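Local coordinates for protein of unknown function DUF574 (Streptomyces avermitilis, PDB 3GO4) that probably transfers methyl groups from S-adenosylmethionine, and binds the product S-adenosyl-L-homocysteine in a Rossmann-like fold, at residues R107-D112 / R153-L158. Residues are numbered along the deposited sequence; the frame is centred on the assembly and turned at random.
Sequences RVVYVD and RDTLDL. With SAH (S-adenosyl-L-homocysteine), chain B; EDO (1,2-ethanediol), chain D.
In the Rossmann-like fold of this methyltransferase family, the start of strand 107-112 packs against segment 153-158, the end of helix 150-153 and the loop after it, through Arg107, Val109 and the backbone of Val108 on one side and Thr155, Leu156 and Asp157 on the other. The contact combines an apolar cluster round Val109 with the shaft of Arg107 lying along the loop. Val109 CG2 points between two loop residues, 3.7 Å from Leu156 CG and 3.8 Å from Thr155 CB; with CG2 set anti to the carbonyl carbon and CG1 to the backbone N (chi1 169°), this one methyl does the touching. Leu156 CD2 meets Arg107 CB at 3.9 Å. The arginine then runs extended past the loop, its CD 3.1 Å from Thr155 O, until NH1 comes edge-on to within 3.8 Å of Asp157 CB. Water 1, in the guanidinium plane, bridges Arg107 NH1 and Asp157 OD2, which stay 5.0 Å apart and form no direct salt bridge. Gln81 OE1 also bonds NH1, while Asp157 takes a hydrogen bond from Thr159 OG1 at OD1 and a salt bridge from Arg160 at OD2.

At the C-terminal end of the strand, the carboxylate of Asp112 spans the ribose diol of S-adenosyl-L-homocysteine: O2' donates to OD1 at 2.8 Å and O3' to OD2 at 2.7 Å.

Were Arg107 cut back to an alanine, water 1 and Gln81 OE1 would probably lose their NH1 partner, and Thr155 O the side chain lying against it. Strand and loop are thus joined by aliphatic packing and a water bridge between oppositely charged groups, with no direct hydrogen bond between them.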
ATOM      1  N   ARG A 107     -15.514   6.168   5.610  1.00 18.26           N
ATOM      2  CA  ARG A 107     -14.563   7.240   5.861  1.00 19.54           C
ATOM      3  C   ARG A 107     -13.155   6.719   5.609  1.00 18.43           C
ATOM      4  O   ARG A 107     -12.864   5.565   5.929  1.00 17.43           O
ATOM      5  CB  ARG A 107     -14.657   7.693   7.308  1.00 21.53           C
ATOM      6  CG  ARG A 107     -16.039   8.190   7.751  1.00 24.42           C
ATOM      7  CD  ARG A 107     -16.106   8.178   9.288  1.00 27.19           C
ATOM      8  NE  ARG A 107     -17.328   8.780   9.835  1.00 29.72           N
ATOM      9  CZ  ARG A 107     -17.701   8.712  11.120  1.00 31.83           C
ATOM     10  NH1 ARG A 107     -16.961   8.044  12.019  1.00 32.92           N
ATOM     11  NH2 ARG A 107     -18.835   9.300  11.512  1.00 31.49           N
ATOM     12  N   VAL A 108     -12.285   7.574   5.059  1.00 16.84           N
ATOM     13  CA  VAL A 108     -10.902   7.202   4.734  1.00 13.71           C
ATOM     14  C   VAL A 108      -9.936   8.345   4.983  1.00 11.55           C
ATOM     15  O   VAL A 108     -10.225   9.483   4.624  1.00 10.63           O
ATOM     16  CB  VAL A 108     -10.799   6.855   3.216  1.00 12.28           C
ATOM     17  CG1 VAL A 108      -9.392   6.520   2.824  1.00 12.36           C
ATOM     18  CG2 VAL A 108     -11.757   5.680   2.831  1.00 11.44           C
ATOM     19  N   VAL A 109      -8.805   8.045   5.606  1.00  9.32           N
ATOM     20  CA  VAL A 109      -7.723   9.025   5.761  1.00  9.78           C
ATOM     21  C   VAL A 109      -6.584   8.469   4.937  1.00  9.68           C
ATOM     22  O   VAL A 109      -6.182   7.312   5.117  1.00 11.05           O
ATOM     23  CB  VAL A 109      -7.254   9.258   7.205  1.00 10.25           C
ATOM     24  CG1 VAL A 109      -5.960  10.080   7.215  1.00  9.42           C
ATOM     25  CG2 VAL A 109      -8.302   9.939   7.993  1.00 13.07           C
ATOM     26  N   TYR A 110      -6.090   9.289   4.013  1.00  8.68           N
ATOM     27  CA  TYR A 110      -5.025   8.942   3.124  1.00  7.79           C
ATOM     28  C   TYR A 110      -3.788   9.653   3.628  1.00  9.15           C
ATOM     29  O   TYR A 110      -3.876  10.768   4.136  1.00 11.23           O
ATOM     30  CB  TYR A 110      -5.260   9.460   1.752  1.00  6.67           C
ATOM     31  CG  TYR A 110      -6.318   8.757   0.963  1.00  7.57           C
ATOM     32  CD1 TYR A 110      -6.073   7.517   0.442  1.00  9.52           C
ATOM     33  CD2 TYR A 110      -7.489   9.387   0.637  1.00  7.88           C
ATOM     34  CE1 TYR A 110      -7.015   6.883  -0.365  1.00  8.35           C
ATOM     35  CE2 TYR A 110      -8.437   8.759  -0.177  1.00  8.87           C
ATOM     36  CZ  TYR A 110      -8.179   7.534  -0.669  1.00  8.42           C
ATOM     37  OH  TYR A 110      -9.103   6.917  -1.522  1.00  8.12           O
ATOM     38  N   VAL A 111      -2.659   8.995   3.496  1.00  9.76           N
ATOM     39  CA  VAL A 111      -1.403   9.559   4.016  1.00 10.08           C
ATOM     40  C   VAL A 111      -0.194   9.261   3.117  1.00 12.94           C
ATOM     41  O   VAL A 111      -0.002   8.115   2.687  1.00 12.31           O
ATOM     42  CB  VAL A 111      -1.126   8.918   5.399  1.00 11.09           C
ATOM     43  CG1 VAL A 111       0.079   9.564   6.057  1.00 12.16           C
ATOM     44  CG2 VAL A 111      -2.412   8.953   6.345  1.00 10.07           C
ATOM     45  N   ASP A 112       0.651  10.267   2.826  1.00 11.57           N
ATOM     46  CA  ASP A 112       1.830  10.008   2.018  1.00 12.48           C
ATOM     47  C   ASP A 112       2.836  11.074   2.363  1.00 12.70           C
ATOM     48  O   ASP A 112       2.455  12.120   2.900  1.00 14.50           O
ATOM     49  CB  ASP A 112       1.499   9.994   0.509  1.00 10.74           C
ATOM     50  CG  ASP A 112       2.423   9.069  -0.302  1.00 10.63           C
ATOM     51  OD1 ASP A 112       3.565   9.419  -0.540  1.00  9.42           O
ATOM     52  OD2 ASP A 112       1.995   7.970  -0.747  1.00 11.43           O
ATOM     53  N   ARG A 153      -8.418  12.931  13.135  1.00 22.47           N
ATOM     54  CA  ARG A 153      -9.386  12.982  14.255  1.00 23.17           C
ATOM     55  C   ARG A 153     -10.760  13.547  13.873  1.00 22.04           C
ATOM     56  O   ARG A 153     -11.759  13.199  14.493  1.00 21.81           O
ATOM     57  CB  ARG A 153      -8.799  13.764  15.430  1.00 24.45           C
ATOM     58  CG  ARG A 153      -7.588  13.105  16.050  1.00 25.82           C
ATOM     59  CD  ARG A 153      -7.931  11.724  16.667  1.00 27.43           C
ATOM     60  NE  ARG A 153      -6.778  11.195  17.387  1.00 28.29           N
ATOM     61  CZ  ARG A 153      -6.772  10.116  18.169  1.00 29.53           C
ATOM     62  NH1 ARG A 153      -7.872   9.405  18.391  1.00 29.51           N
ATOM     63  NH2 ARG A 153      -5.639   9.756  18.758  1.00 28.99           N
ATOM     64  N   ASP A 154     -10.819  14.406  12.855  1.00 21.22           N
ATOM     65  CA  ASP A 154     -12.105  14.922  12.395  1.00 21.38           C
ATOM     66  C   ASP A 154     -12.722  13.958  11.415  1.00 19.26           C
ATOM     67  O   ASP A 154     -13.874  14.123  11.036  1.00 21.51           O
ATOM     68  CB  ASP A 154     -11.971  16.298  11.737  1.00 22.18           C
ATOM     69  CG  ASP A 154     -11.630  17.387  12.721  1.00 23.71           C
ATOM     70  OD1 ASP A 154     -11.797  17.188  13.937  1.00 24.53           O
ATOM     71  OD2 ASP A 154     -11.197  18.463  12.280  1.00 24.96           O
ATOM     72  N   THR A 155     -11.966  12.946  10.996  1.00 17.84           N
ATOM     73  CA  THR A 155     -12.481  12.029   9.995  1.00 16.84           C
ATOM     74  C   THR A 155     -12.805  10.667  10.568  1.00 15.35           C
ATOM     75  O   THR A 155     -13.859  10.124  10.276  1.00 16.74           O
ATOM     76  CB  THR A 155     -11.502  11.903   8.816  1.00 16.70           C
ATOM     77  OG1 THR A 155     -11.122  13.214   8.373  1.00 17.10           O
ATOM     78  CG2 THR A 155     -12.126  11.143   7.668  1.00 17.21           C
ATOM     79  N   LEU A 156     -11.894  10.112  11.358  1.00 15.47           N
ATOM     80  CA  LEU A 156     -12.088   8.775  11.918  1.00 14.99           C
ATOM     81  C   LEU A 156     -12.414   8.798  13.409  1.00 14.32           C
ATOM     82  O   LEU A 156     -11.946   9.658  14.133  1.00 12.74           O
ATOM     83  CB  LEU A 156     -10.839   7.916  11.730  1.00 13.95           C
ATOM     84  CG  LEU A 156     -10.267   7.809  10.322  1.00 13.86           C
ATOM     85  CD1 LEU A 156      -9.059   6.876  10.345  1.00 13.39           C
ATOM     86  CD2 LEU A 156     -11.372   7.298   9.401  1.00 12.70           C
ATOM     87  N   ASP A 157     -13.212   7.814  13.825  1.00 12.23           N
ATOM     88  CA  ASP A 157     -13.577   7.578  15.226  1.00 12.55           C
ATOM     89  C   ASP A 157     -12.758   6.353  15.663  1.00 12.07           C
ATOM     90  O   ASP A 157     -13.083   5.219  15.311  1.00 14.18           O
ATOM     91  CB  ASP A 157     -15.101   7.355  15.293  1.00 13.29           C
ATOM     92  CG  ASP A 157     -15.609   6.955  16.675  1.00 14.27           C
ATOM     93  OD1 ASP A 157     -14.812   6.811  17.618  1.00 12.41           O
ATOM     94  OD2 ASP A 157     -16.855   6.746  16.807  1.00 13.68           O
ATOM     95  N   LEU A 158     -11.678   6.562  16.410  1.00 12.24           N
ATOM     96  CA  LEU A 158     -10.799   5.435  16.803  1.00 14.06           C
ATOM     97  C   LEU A 158     -11.370   4.495  17.882  1.00 14.35           C
ATOM     98  O   LEU A 158     -10.710   3.536  18.311  1.00 15.23           O
ATOM     99  CB  LEU A 158      -9.392   5.937  17.174  1.00 14.84           C
ATOM    100  CG  LEU A 158      -8.759   6.793  16.056  1.00 16.43           C
ATOM    101  CD1 LEU A 158      -7.311   7.193  16.410  1.00 16.84           C
ATOM    102  CD2 LEU A 158      -8.797   6.097  14.702  1.00 15.17           C
TER
HETATM  103  N   SAH B 277      -0.334   2.061  -1.341  1.00 13.77           N
HETATM  104  CA  SAH B 277      -0.343   2.391  -2.828  1.00 15.64           C
HETATM  105  CB  SAH B 277       0.915   3.142  -3.293  1.00 15.49           C
HETATM  106  CG  SAH B 277       2.207   2.325  -3.163  1.00 16.17           C
HETATM  107  SD  SAH B 277       3.669   3.226  -3.633  1.00 17.46           S
HETATM  108  C   SAH B 277      -0.520   1.117  -3.626  1.00 15.81           C
HETATM  109  O   SAH B 277      -1.105   1.080  -4.709  1.00 17.69           O
HETATM  110  OXT SAH B 277      -0.117   0.049  -3.180  1.00 16.06           O
HETATM  111  C5' SAH B 277       4.560   3.578  -2.154  1.00 16.51           C
HETATM  112  C4' SAH B 277       4.123   4.905  -1.561  1.00 16.28           C
HETATM  113  O4' SAH B 277       4.590   4.991  -0.212  1.00 16.98           O
HETATM  114  C3' SAH B 277       4.691   6.099  -2.311  1.00 15.73           C
HETATM  115  O3' SAH B 277       3.626   6.969  -2.634  1.00 14.92           O
HETATM  116  C2' SAH B 277       5.660   6.728  -1.335  1.00 15.69           C
HETATM  117  O2' SAH B 277       5.821   8.124  -1.470  1.00 15.16           O
HETATM  118  C1' SAH B 277       5.028   6.334  -0.005  1.00 16.92           C
HETATM  119  N9  SAH B 277       5.954   6.350   1.123  1.00 17.51           N
HETATM  120  C8  SAH B 277       7.201   5.844   1.141  1.00 18.54           C
HETATM  121  N7  SAH B 277       7.779   6.020   2.347  1.00 17.70           N
HETATM  122  C5  SAH B 277       6.889   6.659   3.116  1.00 17.89           C
HETATM  123  C6  SAH B 277       6.863   7.135   4.503  1.00 18.43           C
HETATM  124  N6  SAH B 277       7.958   6.931   5.267  1.00 19.58           N
HETATM  125  N1  SAH B 277       5.748   7.760   4.945  1.00 18.20           N
HETATM  126  C2  SAH B 277       4.651   7.912   4.155  1.00 18.55           C
HETATM  127  N3  SAH B 277       4.607   7.505   2.866  1.00 17.83           N
HETATM  128  C4  SAH B 277       5.666   6.866   2.318  1.00 18.35           C
HETATM  129  C1  EDO D 279     -16.551  11.922  13.873  1.00 40.16           C
HETATM  130  O1  EDO D 279     -17.227  10.924  14.634  1.00 40.21           O
HETATM  131  C2  EDO D 279     -15.141  11.434  13.573  1.00 40.05           C
HETATM  132  O2  EDO D 279     -14.358  11.461  14.772  1.00 39.94           O
HETATM  133  O   HOH W   1     -18.194   7.744  14.904  1.00 33.85           O